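Local coordinates for insecticidal crystal protein Cry7Cal (Bacillus thuringiensis, PDB 5ZI1) that probably binds receptors on insect gut cells and forms pores in their membranes, as three-domain delta-endotoxins do, and is active against a migratory locust, at residues Pro129-Val134 with Leu141-Gln146; Asn149-Leu154 with Glu184-His189; Glu244-Leu249 with Lys462-Lys467; Glu419-Tyr422 with Glu426-Gly429. All coordinates share one frame; numbering follows the deposited sequence.

Interaction 1 of 4, residues Pro129-Val134 with Leu141-Gln146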
loop_
_atom_site.group_PDB
_atom_site.type_symbol
_atom_site.label_atom_id
_atom_site.label_comp_id
_atom_site.label_asym_id
_atom_site.label_seq_id
_atom_site.Cartn_x
_atom_site.Cartn_y
_atom_site.Cartn_z
ATOM N N PRO A 129 -17.672 -14.243 11.471
ATOM C CA PRO A 129 -18.806 -13.328 11.684
ATOM C C PRO A 129 -18.684 -12.481 12.941
ATOM O O PRO A 129 -19.202 -11.362 12.963
ATOM C CB PRO A 129 -20.023 -14.275 11.751
ATOM C CG PRO A 129 -19.634 -15.429 10.934
ATOM C CD PRO A 129 -18.144 -15.615 11.182
ATOM N N SER A 130 -18.022 -12.972 13.990
ATOM C CA SER A 130 -17.829 -12.153 15.186
ATOM C C SER A 130 -16.965 -10.918 14.922
ATOM O O SER A 130 -16.956 -9.992 15.745
ATOM C CB SER A 130 -17.187 -12.981 16.300
ATOM O OG SER A 130 -17.948 -14.149 16.581
ATOM N N PHE A 131 -16.233 -10.879 13.806
ATOM C CA PHE A 131 -15.369 -9.743 13.497
ATOM C C PHE A 131 -16.053 -8.733 12.586
ATOM O O PHE A 131 -15.413 -7.776 12.137
ATOM C CB PHE A 131 -14.049 -10.226 12.876
ATOM C CG PHE A 131 -13.359 -11.323 13.671
ATOM C CD1 PHE A 131 -13.287 -11.264 15.061
ATOM C CD2 PHE A 131 -12.802 -12.411 13.029
ATOM C CE1 PHE A 131 -12.671 -12.256 15.778
ATOM C CE2 PHE A 131 -12.189 -13.414 13.745
ATOM C CZ PHE A 131 -12.122 -13.332 15.114
ATOM N N ARG A 132 -17.339 -8.936 12.305
ATOM C CA ARG A 132 -18.168 -8.015 11.535
ATOM C C ARG A 132 -19.557 -7.892 12.160
ATOM O O ARG A 132 -20.552 -7.720 11.448
ATOM C CB ARG A 132 -18.271 -8.448 10.066
ATOM C CG ARG A 132 -18.660 -9.901 9.850
ATOM C CD ARG A 132 -19.346 -10.065 8.502
ATOM N NE ARG A 132 -19.525 -11.451 8.089
ATOM C CZ ARG A 132 -20.596 -12.211 8.366
ATOM N NH1 ARG A 132 -21.603 -11.736 9.098
ATOM N NH2 ARG A 132 -20.650 -13.462 7.919
ATOM N N SER A 133 -19.626 -7.988 13.488
ATOM C CA SER A 133 -20.835 -7.760 14.271
ATOM C C SER A 133 -21.625 -6.562 13.763
ATOM O O SER A 133 -21.076 -5.475 13.581
ATOM C CB SER A 133 -20.450 -7.547 15.733
ATOM O OG SER A 133 -21.121 -8.461 16.582
ATOM N N VAL A 134 -22.924 -6.779 13.527
ATOM C CA VAL A 134 -23.790 -5.730 12.997
ATOM C C VAL A 134 -23.724 -4.518 13.900
ATOM O O VAL A 134 -23.859 -4.636 15.125
ATOM C CB VAL A 134 -25.236 -6.231 12.882
ATOM C CG1 VAL A 134 -26.038 -5.317 11.972
ATOM C CG2 VAL A 134 -25.251 -7.639 12.387
ATOM N N LEU A 141 -12.770 -3.434 11.707
ATOM C CA LEU A 141 -12.313 -3.745 10.354
ATOM C C LEU A 141 -10.918 -4.368 10.344
ATOM O O LEU A 141 -10.686 -5.360 9.640
ATOM C CB LEU A 141 -12.355 -2.491 9.487
ATOM C CG LEU A 141 -12.038 -2.721 8.012
ATOM C CD1 LEU A 141 -12.903 -3.885 7.432
ATOM C CD2 LEU A 141 -12.264 -1.428 7.246
ATOM N N THR A 142 -9.979 -3.826 11.131
ATOM C CA THR A 142 -8.619 -4.365 11.094
ATOM C C THR A 142 -8.576 -5.780 11.655
ATOM O O THR A 142 -7.878 -6.650 11.117
ATOM C CB THR A 142 -7.646 -3.451 11.856
ATOM O OG1 THR A 142 -7.514 -2.211 11.166
ATOM C CG2 THR A 142 -6.290 -4.076 11.920
ATOM N N VAL A 143 -9.327 -6.035 12.725
ATOM C CA VAL A 143 -9.467 -7.410 13.209
ATOM C C VAL A 143 -9.970 -8.312 12.093
ATOM O O VAL A 143 -9.466 -9.424 11.892
ATOM C CB VAL A 143 -10.400 -7.459 14.436
ATOM C CG1 VAL A 143 -10.678 -8.906 14.851
ATOM C CG2 VAL A 143 -9.793 -6.661 15.602
ATOM N N TYR A 144 -10.966 -7.842 11.343
ATOM C CA TYR A 144 -11.539 -8.652 10.275
ATOM C C TYR A 144 -10.504 -8.922 9.191
ATOM O O TYR A 144 -10.250 -10.078 8.830
ATOM C CB TYR A 144 -12.755 -7.933 9.702
ATOM C CG TYR A 144 -13.454 -8.670 8.597
ATOM C CD1 TYR A 144 -13.048 -8.529 7.282
ATOM C CD2 TYR A 144 -14.552 -9.485 8.862
ATOM C CE1 TYR A 144 -13.691 -9.195 6.256
ATOM C CE2 TYR A 144 -15.201 -10.150 7.849
ATOM C CZ TYR A 144 -14.768 -10.000 6.545
ATOM O OH TYR A 144 -15.420 -10.649 5.527
ATOM N N ALA A 145 -9.869 -7.860 8.688
ATOM C CA ALA A 145 -8.853 -8.002 7.653
ATOM C C ALA A 145 -7.760 -8.978 8.061
ATOM O O ALA A 145 -7.405 -9.879 7.290
ATOM C CB ALA A 145 -8.260 -6.641 7.316
ATOM N N GLN A 146 -7.236 -8.839 9.282
ATOM C CA GLN A 146 -6.089 -9.659 9.670
ATOM C C GLN A 146 -6.480 -11.122 9.854
ATOM O O GLN A 146 -5.711 -12.027 9.499
ATOM C CB GLN A 146 -5.445 -9.107 10.944
ATOM C CG GLN A 146 -4.885 -7.721 10.778
ATOM C CD GLN A 146 -3.548 -7.689 10.044
ATOM O OE1 GLN A 146 -2.826 -8.682 9.992
ATOM N NE2 GLN A 146 -3.207 -6.527 9.486
HETATM O O HOH W 1 -17.693 -11.783 5.631
#

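Interaction 2 of 4, residues Asn149-Leu154 with Glu184-His189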
loop_
_atom_site.group_PDB
_atom_site.type_symbol
_atom_site.label_atom_id
_atom_site.label_comp_id
_atom_site.label_asym_id
_atom_site.label_seq_id
_atom_site.Cartn_x
_atom_site.Cartn_y
_atom_site.Cartn_z
ATOM N N ASN A 149 -7.090 -12.591 6.529
ATOM C CA ASN A 149 -5.820 -12.934 5.919
ATOM C C ASN A 149 -5.343 -14.306 6.367
ATOM O O ASN A 149 -4.910 -15.127 5.548
ATOM C CB ASN A 149 -4.785 -11.867 6.263
ATOM C CG ASN A 149 -3.481 -12.153 5.627
ATOM O OD1 ASN A 149 -3.361 -12.129 4.396
ATOM N ND2 ASN A 149 -2.501 -12.488 6.438
ATOM N N LEU A 150 -5.411 -14.582 7.671
ATOM C CA LEU A 150 -4.965 -15.887 8.153
ATOM C C LEU A 150 -5.799 -17.016 7.559
ATOM O O LEU A 150 -5.266 -18.082 7.236
ATOM C CB LEU A 150 -5.022 -15.936 9.677
ATOM C CG LEU A 150 -4.090 -15.000 10.450
ATOM C CD1 LEU A 150 -4.278 -15.230 11.937
ATOM C CD2 LEU A 150 -2.636 -15.216 10.048
ATOM N N HIS A 151 -7.110 -16.805 7.419
ATOM C CA HIS A 151 -7.992 -17.847 6.898
ATOM C C HIS A 151 -7.610 -18.205 5.472
ATOM O O HIS A 151 -7.432 -19.380 5.139
ATOM C CB HIS A 151 -9.450 -17.372 6.968
ATOM C CG HIS A 151 -10.459 -18.438 6.650
ATOM N ND1 HIS A 151 -11.769 -18.147 6.329
ATOM C CD2 HIS A 151 -10.356 -19.789 6.619
ATOM C CE1 HIS A 151 -12.424 -19.274 6.110
ATOM N NE2 HIS A 151 -11.591 -20.283 6.288
ATOM N N LEU A 152 -7.455 -17.191 4.619
ATOM C CA LEU A 152 -7.079 -17.432 3.230
ATOM C C LEU A 152 -5.752 -18.170 3.137
ATOM O O LEU A 152 -5.593 -19.097 2.322
ATOM C CB LEU A 152 -7.003 -16.102 2.478
ATOM C CG LEU A 152 -8.385 -15.479 2.331
ATOM C CD1 LEU A 152 -8.304 -14.139 1.647
ATOM C CD2 LEU A 152 -9.241 -16.445 1.551
ATOM N N PHE A 153 -4.792 -17.772 3.979
ATOM C CA PHE A 153 -3.486 -18.406 3.986
ATOM C C PHE A 153 -3.567 -19.834 4.496
ATOM O O PHE A 153 -2.907 -20.734 3.955
ATOM C CB PHE A 153 -2.521 -17.594 4.844
ATOM C CG PHE A 153 -1.256 -18.316 5.151
ATOM C CD1 PHE A 153 -0.371 -18.641 4.135
ATOM C CD2 PHE A 153 -0.959 -18.697 6.444
ATOM C CE1 PHE A 153 0.797 -19.322 4.407
ATOM C CE2 PHE A 153 0.215 -19.375 6.720
ATOM C CZ PHE A 153 1.089 -19.689 5.701
ATOM N N LEU A 154 -4.349 -20.060 5.554
ATOM C CA LEU A 154 -4.569 -21.423 6.020
ATOM C C LEU A 154 -5.162 -22.299 4.915
ATOM O O LEU A 154 -4.806 -23.473 4.791
ATOM C CB LEU A 154 -5.482 -21.421 7.236
ATOM C CG LEU A 154 -5.794 -22.826 7.745
ATOM C CD1 LEU A 154 -4.543 -23.427 8.285
ATOM C CD2 LEU A 154 -6.931 -22.873 8.778
ATOM N N GLU A 184 -13.052 -13.140 -2.573
ATOM C CA GLU A 184 -13.959 -12.095 -3.033
ATOM C C GLU A 184 -14.797 -11.541 -1.883
ATOM O O GLU A 184 -15.093 -10.342 -1.841
ATOM C CB GLU A 184 -14.856 -12.646 -4.144
ATOM C CG GLU A 184 -15.730 -11.604 -4.831
ATOM C CD GLU A 184 -16.801 -12.226 -5.727
ATOM O OE1 GLU A 184 -16.499 -13.197 -6.466
ATOM O OE2 GLU A 184 -17.957 -11.749 -5.683
ATOM N N GLU A 185 -15.216 -12.401 -0.954
ATOM C CA GLU A 185 -16.001 -11.927 0.172
ATOM C C GLU A 185 -15.182 -10.990 1.052
ATOM O O GLU A 185 -15.621 -9.878 1.378
ATOM C CB GLU A 185 -16.507 -13.111 0.985
ATOM C CG GLU A 185 -17.450 -12.718 2.129
ATOM C CD GLU A 185 -17.914 -13.936 2.917
ATOM O OE1 GLU A 185 -17.887 -13.881 4.170
ATOM O OE2 GLU A 185 -18.286 -14.958 2.273
ATOM N N TYR A 186 -13.988 -11.434 1.451
ATOM C CA TYR A 186 -13.175 -10.671 2.394
ATOM C C TYR A 186 -12.703 -9.363 1.774
ATOM O O TYR A 186 -12.725 -8.317 2.430
ATOM C CB TYR A 186 -11.991 -11.514 2.859
ATOM C CG TYR A 186 -12.370 -12.765 3.635
ATOM C CD1 TYR A 186 -13.637 -12.919 4.201
ATOM C CD2 TYR A 186 -11.445 -13.779 3.827
ATOM C CE1 TYR A 186 -13.972 -14.068 4.926
ATOM C CE2 TYR A 186 -11.761 -14.918 4.536
ATOM C CZ TYR A 186 -13.027 -15.061 5.086
ATOM O OH TYR A 186 -13.312 -16.203 5.801
ATOM N N THR A 187 -12.310 -9.403 0.498
ATOM C CA THR A 187 -11.928 -8.191 -0.220
ATOM C C THR A 187 -13.090 -7.212 -0.303
ATOM O O THR A 187 -12.924 -6.019 -0.044
ATOM C CB THR A 187 -11.437 -8.557 -1.624
ATOM O OG1 THR A 187 -10.340 -9.476 -1.528
ATOM C CG2 THR A 187 -11.011 -7.323 -2.399
ATOM N N ASP A 188 -14.284 -7.701 -0.678
ATOM C CA ASP A 188 -15.443 -6.815 -0.796
ATOM C C ASP A 188 -15.784 -6.176 0.536
ATOM O O ASP A 188 -16.119 -4.989 0.601
ATOM C CB ASP A 188 -16.664 -7.576 -1.302
ATOM C CG ASP A 188 -16.586 -7.923 -2.778
ATOM O OD1 ASP A 188 -15.635 -7.475 -3.459
ATOM O OD2 ASP A 188 -17.499 -8.647 -3.250
ATOM N N HIS A 189 -15.756 -6.960 1.606
ATOM C CA HIS A 189 -16.046 -6.404 2.917
ATOM C C HIS A 189 -15.035 -5.316 3.294
ATOM O O HIS A 189 -15.419 -4.228 3.737
ATOM C CB HIS A 189 -16.067 -7.522 3.961
ATOM C CG HIS A 189 -16.450 -7.044 5.320
ATOM N ND1 HIS A 189 -17.763 -6.958 5.733
ATOM C CD2 HIS A 189 -15.697 -6.581 6.348
ATOM C CE1 HIS A 189 -17.800 -6.483 6.966
ATOM N NE2 HIS A 189 -16.561 -6.248 7.363
#

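Interaction 3 of 4, residues Glu244-Leu249 with Lys462-Lys467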
loop_
_atom_site.group_PDB
_atom_site.type_symbol
_atom_site.label_atom_id
_atom_site.label_comp_id
_atom_site.label_asym_id
_atom_site.label_seq_id
_atom_site.Cartn_x
_atom_site.Cartn_y
_atom_site.Cartn_z
ATOM N N GLU A 244 7.176 -18.847 -5.784
ATOM C CA GLU A 244 7.442 -17.560 -5.158
ATOM C C GLU A 244 7.141 -16.418 -6.113
ATOM O O GLU A 244 7.491 -16.464 -7.293
ATOM C CB GLU A 244 8.891 -17.508 -4.687
ATOM C CG GLU A 244 9.225 -18.654 -3.748
ATOM C CD GLU A 244 10.696 -18.697 -3.382
ATOM O OE1 GLU A 244 11.414 -17.733 -3.731
ATOM O OE2 GLU A 244 11.130 -19.689 -2.745
ATOM N N THR A 245 6.449 -15.412 -5.591
ATOM C CA THR A 245 5.873 -14.326 -6.370
ATOM C C THR A 245 6.328 -13.037 -5.720
ATOM O O THR A 245 6.244 -12.907 -4.498
ATOM C CB THR A 245 4.334 -14.396 -6.369
ATOM O OG1 THR A 245 3.898 -15.690 -6.817
ATOM C CG2 THR A 245 3.745 -13.319 -7.267
ATOM N N VAL A 246 6.798 -12.092 -6.521
ATOM C CA VAL A 246 7.350 -10.845 -6.009
ATOM C C VAL A 246 6.370 -9.726 -6.330
ATOM O O VAL A 246 6.057 -9.479 -7.504
ATOM C CB VAL A 246 8.742 -10.556 -6.594
ATOM C CG1 VAL A 246 9.229 -9.191 -6.116
ATOM C CG2 VAL A 246 9.705 -11.646 -6.180
ATOM N N THR A 247 5.907 -9.032 -5.294
ATOM C CA THR A 247 4.871 -8.026 -5.454
ATOM C C THR A 247 5.304 -6.677 -4.898
ATOM O O THR A 247 6.238 -6.571 -4.085
ATOM C CB THR A 247 3.605 -8.488 -4.768
ATOM O OG1 THR A 247 3.896 -8.654 -3.377
ATOM C CG2 THR A 247 3.190 -9.837 -5.335
ATOM N N GLU A 248 4.610 -5.629 -5.356
ATOM C CA GLU A 248 4.900 -4.262 -4.943
ATOM C C GLU A 248 3.602 -3.537 -4.613
ATOM O O GLU A 248 2.591 -3.732 -5.292
ATOM C CB GLU A 248 5.643 -3.480 -6.035
ATOM C CG GLU A 248 6.728 -4.257 -6.766
ATOM C CD GLU A 248 7.579 -3.342 -7.662
ATOM O OE1 GLU A 248 6.986 -2.519 -8.411
ATOM O OE2 GLU A 248 8.836 -3.432 -7.595
ATOM N N LEU A 249 3.652 -2.688 -3.580
ATOM C CA LEU A 249 2.573 -1.774 -3.213
ATOM C C LEU A 249 2.927 -0.381 -3.724
ATOM O O LEU A 249 3.787 0.291 -3.150
ATOM C CB LEU A 249 2.396 -1.727 -1.697
ATOM C CG LEU A 249 2.191 -3.029 -0.951
ATOM C CD1 LEU A 249 2.411 -2.813 0.545
ATOM C CD2 LEU A 249 0.783 -3.582 -1.239
ATOM N N LYS A 462 13.162 -5.257 -12.174
ATOM C CA LYS A 462 13.919 -6.481 -12.377
ATOM C C LYS A 462 12.990 -7.663 -12.639
ATOM O O LYS A 462 11.983 -7.841 -11.945
ATOM C CB LYS A 462 14.794 -6.754 -11.155
ATOM C CG LYS A 462 15.654 -8.001 -11.265
ATOM C CD LYS A 462 16.578 -8.173 -10.064
ATOM C CE LYS A 462 17.458 -9.402 -10.244
ATOM N NZ LYS A 462 18.018 -9.891 -8.956
ATOM N N LEU A 463 13.325 -8.469 -13.648
ATOM C CA LEU A 463 12.697 -9.771 -13.822
ATOM C C LEU A 463 13.462 -10.780 -12.985
ATOM O O LEU A 463 14.699 -10.789 -12.991
ATOM C CB LEU A 463 12.690 -10.214 -15.281
ATOM C CG LEU A 463 11.895 -9.348 -16.248
ATOM C CD1 LEU A 463 11.773 -10.065 -17.577
ATOM C CD2 LEU A 463 10.528 -8.981 -15.678
ATOM N N TYR A 464 12.732 -11.608 -12.248
ATOM C CA TYR A 464 13.373 -12.641 -11.457
ATOM C C TYR A 464 13.198 -13.966 -12.175
ATOM O O TYR A 464 12.068 -14.481 -12.247
ATOM C CB TYR A 464 12.791 -12.707 -10.045
ATOM C CG TYR A 464 12.912 -11.400 -9.289
ATOM C CD1 TYR A 464 11.935 -10.429 -9.408
ATOM C CD2 TYR A 464 14.022 -11.123 -8.481
ATOM C CE1 TYR A 464 12.033 -9.222 -8.745
ATOM C CE2 TYR A 464 14.136 -9.902 -7.804
ATOM C CZ TYR A 464 13.133 -8.961 -7.948
ATOM O OH TYR A 464 13.186 -7.750 -7.307
ATOM N N PRO A 465 14.251 -14.534 -12.752
ATOM C CA PRO A 465 14.200 -15.956 -13.090
ATOM C C PRO A 465 13.952 -16.744 -11.812
ATOM O O PRO A 465 14.293 -16.298 -10.709
ATOM C CB PRO A 465 15.587 -16.233 -13.685
ATOM C CG PRO A 465 16.459 -15.161 -13.108
ATOM C CD PRO A 465 15.591 -13.955 -12.964
ATOM N N ASP A 466 13.318 -17.902 -11.965
ATOM C CA ASP A 466 12.919 -18.782 -10.869
ATOM C C ASP A 466 11.797 -18.215 -10.014
ATOM O O ASP A 466 11.478 -18.797 -8.961
ATOM C CB ASP A 466 14.092 -19.134 -9.951
ATOM C CG ASP A 466 15.294 -19.634 -10.709
ATOM O OD1 ASP A 466 15.262 -19.681 -11.963
ATOM O OD2 ASP A 466 16.278 -20.004 -10.037
ATOM N N LYS A 467 11.196 -17.097 -10.418
ATOM C CA LYS A 467 10.131 -16.468 -9.650
ATOM C C LYS A 467 9.107 -15.878 -10.603
ATOM O O LYS A 467 9.424 -15.513 -11.742
ATOM C CB LYS A 467 10.661 -15.354 -8.729
ATOM C CG LYS A 467 11.590 -15.839 -7.631
ATOM C CD LYS A 467 12.023 -14.708 -6.730
ATOM C CE LYS A 467 12.146 -15.180 -5.295
ATOM N NZ LYS A 467 13.545 -15.161 -4.775
#

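Interaction 4 of 4, residues Glu419-Tyr422 with Glu426-Gly429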
loop_
_atom_site.group_PDB
_atom_site.type_symbol
_atom_site.label_atom_id
_atom_site.label_comp_id
_atom_site.label_asym_id
_atom_site.label_seq_id
_atom_site.Cartn_x
_atom_site.Cartn_y
_atom_site.Cartn_z
ATOM N N GLU A 419 24.264 -0.929 11.042
ATOM C CA GLU A 419 24.776 -0.715 9.691
ATOM C C GLU A 419 23.593 -0.865 8.740
ATOM O O GLU A 419 23.367 -1.951 8.178
ATOM C CB GLU A 419 25.898 -1.693 9.361
ATOM C CG GLU A 419 27.045 -1.669 10.354
ATOM C CD GLU A 419 28.301 -1.048 9.766
ATOM O OE1 GLU A 419 28.206 -0.443 8.675
ATOM O OE2 GLU A 419 29.380 -1.163 10.390
ATOM N N PRO A 420 22.798 0.190 8.560
ATOM C CA PRO A 420 21.544 0.042 7.815
ATOM C C PRO A 420 21.779 -0.340 6.363
ATOM O O PRO A 420 22.834 -0.067 5.787
ATOM C CB PRO A 420 20.900 1.425 7.933
ATOM C CG PRO A 420 21.447 1.973 9.222
ATOM C CD PRO A 420 22.881 1.497 9.233
ATOM N N ILE A 421 20.769 -0.977 5.775
ATOM C CA ILE A 421 20.836 -1.554 4.435
ATOM C C ILE A 421 19.720 -0.952 3.590
ATOM O O ILE A 421 18.536 -1.080 3.928
ATOM C CB ILE A 421 20.722 -3.091 4.472
ATOM C CG1 ILE A 421 21.727 -3.688 5.461
ATOM C CG2 ILE A 421 20.888 -3.692 3.073
ATOM C CD1 ILE A 421 21.533 -5.166 5.721
ATOM N N TYR A 422 20.103 -0.306 2.491
ATOM C CA TYR A 422 19.174 0.187 1.480
ATOM C C TYR A 422 18.208 -0.903 1.031
ATOM O O TYR A 422 18.630 -1.980 0.597
ATOM C CB TYR A 422 19.983 0.692 0.281
ATOM C CG TYR A 422 19.211 1.262 -0.883
ATOM C CD1 TYR A 422 18.855 2.604 -0.909
ATOM C CD2 TYR A 422 18.886 0.473 -1.986
ATOM C CE1 TYR A 422 18.172 3.143 -1.995
ATOM C CE2 TYR A 422 18.205 1.004 -3.081
ATOM C CZ TYR A 422 17.851 2.337 -3.077
ATOM O OH TYR A 422 17.176 2.875 -4.150
ATOM N N GLU A 426 12.536 -4.785 6.637
ATOM C CA GLU A 426 12.674 -5.078 8.055
ATOM C C GLU A 426 13.151 -3.857 8.825
ATOM O O GLU A 426 12.920 -3.773 10.036
ATOM C CB GLU A 426 13.642 -6.241 8.249
ATOM C CG GLU A 426 13.199 -7.254 9.274
ATOM C CD GLU A 426 13.687 -8.655 8.928
ATOM O OE1 GLU A 426 14.693 -8.757 8.193
ATOM O OE2 GLU A 426 13.045 -9.649 9.355
ATOM N N GLU A 427 13.789 -2.899 8.148
ATOM C CA GLU A 427 14.271 -1.687 8.801
ATOM C C GLU A 427 13.341 -0.497 8.598
ATOM O O GLU A 427 12.988 0.170 9.566
ATOM C CB GLU A 427 15.684 -1.341 8.307
ATOM C CG GLU A 427 16.756 -2.180 8.966
ATOM C CD GLU A 427 18.153 -1.811 8.504
ATOM O OE1 GLU A 427 18.600 -2.356 7.475
ATOM O OE2 GLU A 427 18.793 -0.958 9.161
ATOM N N TYR A 428 12.948 -0.207 7.358
ATOM C CA TYR A 428 12.057 0.909 7.076
ATOM C C TYR A 428 11.125 0.515 5.940
ATOM O O TYR A 428 11.547 -0.134 4.978
ATOM C CB TYR A 428 12.829 2.190 6.723
ATOM C CG TYR A 428 13.637 2.150 5.436
ATOM C CD1 TYR A 428 14.884 1.536 5.387
ATOM C CD2 TYR A 428 13.168 2.764 4.288
ATOM C CE1 TYR A 428 15.632 1.509 4.208
ATOM C CE2 TYR A 428 13.890 2.737 3.112
ATOM C CZ TYR A 428 15.128 2.113 3.071
ATOM O OH TYR A 428 15.844 2.099 1.883
ATOM N N GLY A 429 9.855 0.897 6.059
ATOM C CA GLY A 429 8.859 0.419 5.113
ATOM C C GLY A 429 8.473 1.435 4.063
ATOM O O GLY A 429 7.820 1.089 3.075
#

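Interaction 1 of 4, residues Pro129-Val134 with Leu141-Gln146
Phe131 and Tyr144 meet where the loop between helices 107-127 and 141-165 folds back against the first turns of the second helix. This is the N-terminal domain, the alpha-helical bundle of the delta-endotoxins, in which helix 141-165 is the central member. Phe131 sends its side chain toward the helix, and with CG anti to the carbonyl carbon (chi1 -50°) the ring swings beside Val143, the two side chains lying at about a right angle. The touch is made by one methyl: Val143 CG1 comes obliquely to the ring, 3.5 Å from Phe131 CD1. Phe131 also packs on Ala79 and Leu83 of helix 73-101, so a flat, wholly apolar ring suits the space between the two helices.

Tyr144 leaves the helix with CG anti to its own nitrogen (chi1 -179°), which carries the ring across the flank of the loop. There it meets backbone and side chain together. Phe131 O lies 3.6 Å from Tyr144 CB, and the methylene of Phe131 sits with CB 4.1 Å from Tyr144 CD2. Further out, Arg132 CG approaches Tyr144 CE2 at 4.0 Å, and the guanidinium plane is tilted 52° from the phenol. The arginine's long aliphatic stem is what suits it here, since it packs on the ring while the charged end travels beyond. That end has Pro129 CA over the centre of one guanidinium face. One water lies in the plane of the phenol at its edge, accepting from Arg132 NE at 3.1 Å and hydrogen-bonded to Tyr144 OH.

Interaction 2 of 4, residues Asn149-Leu154 with Glu184-His189
His151 and Tyr186 are joined by a hydrogen bond inside the helical bundle of the N-terminal domain, where the central helix 141-165 packs against helix 169-202. The polar part is this single bond. With CG anti to the backbone N (chi1 -171°), His151 carries ND1 out toward the tyrosine hydroxyl. His151 ND1 and Tyr186 OH are 2.5 Å apart, with an angle of 152°; either atom could be the donor. Each group meets the other at its edge, near the ring plane. The second imidazole nitrogen, NE2, is hydrogen-bonded to Glu121, so the ring is gripped from both nitrogens and its rotation is fixed. A histidine suits this buried place because it can join two polar partners.

The aromatic part is a rim-to-rim meeting with no stacking: the ring centroids lie 5.8 Å apart and the planes are inclined by 44°. Phe124 lies nearly parallel to the imidazole, and Tyr182 meets both rings.

The apolar part belongs to Leu152, which runs past the tyrosine in the opposite direction. Its branched end lies along the CD2-CE2 edge, beside the approach of the histidine, while Phe233 touches both residues. Leu152 CG and Tyr186 CD2 are 3.8 Å apart.

Interaction 3 of 4, residues Glu244-Leu249 with Lys462-Lys467
The ring of Tyr464 is held between two aliphatic groups. Over one face stands Val246 CG2, 4.1 Å above the plane and offset toward the rim; over the opposite face, also offset, lies Lys462 CG from its own segment. Val246 adds its other methyl, CG1, 3.8 Å from Tyr464 CE1, so both methyls rest on the same side of the ring. The second flat group, the carboxylate of Glu244, turns one oxygen to Lys467. OE1 lies 3.5 Å from Lys467 NZ in a rather long salt bridge, the methylene CE lying nearer to OE1, at 3.1 Å, than the ammonium nitrogen.

Val246 belongs to the short strand 245-246, which pairs in parallel with strand 468-472 of the C-terminal, galactose-binding-like beta domain, and residues 462-467 lead into that strand. They turn through a type II beta turn from Tyr464 to Lys467, closed by a weak bond from Lys467 N to Tyr464 O; Asp466 takes the positive phi that the third position of such a turn requires. Lys467 suits its place by being long and flexible: the stem passes the valine, with CD 3.9 Å from Val246 CG2, and then bends at chi3 (144°) and chi4 to bring NZ back toward Glu244.

Interaction 4 of 4, residues Glu419-Tyr422 with Glu426-Gly429
Glu427 reaches across to the backbone of Pro420 and Ile421, within the long loop that joins strands 404-407 and 430-437 of the middle domain, the beta-prism of antiparallel sheets found in three-domain delta-endotoxins. This is the tight side. The side chain, with CG anti to the carbonyl carbon (chi1 -79°) and an extended stem, lays its carboxylate beside the chain so that each oxygen has a task. OE1 accepts from Ile421 N at 3.1 Å with an angle of 147°; the N-H arrives on the syn side, 21° out of the carboxylate plane. OE2 lies 3.2 Å from Pro420 CA and is hydrogen-bonded to Leu417 N, so the glutamate serves as a brace between loop segments. Asp424 brings a like charge close to OE1, which may raise the proton affinity of one of the two acids. Proline suits its place, since it needs no N-H partner and packs on Ile381 of strand 369-382.

The looser part has two sides. Toward solvent, Ile421 is exposed and adds only a van der Waals touch, its CB 3.7 Å from Glu427 OE1. Tyr428, by contrast, is buried and merely touches, its ring edge-on with CE1 3.9 Å from Ile421 O. Its hydroxyl is held elsewhere, by Asp353 and by Gly423 N, and meets Tyr422 through packing, with Tyr428 OH 4.1 Å from Tyr422 CD1.

From the N terminus, interaction 1 comes first and closes a six-residue loop that brings the chain after helix 107-127 back onto helix 141-165. Interaction 2 follows in series, closing the 29-residue, largely helical hairpin between that same helix and helix 169-202. The two touch, with Tyr144 packing on Tyr186 and His189, so together they form one continuous part of the helical domain. Interaction 3 spans 212 residues, tying the short strand 245-246, after helix 232-235, to the lead-in of strand 468-472. Interaction 4 closes a short loop with three residues between its segments in the middle domain and is nested inside interaction 3; their centres are about 20 Å apart. No two contacts cross.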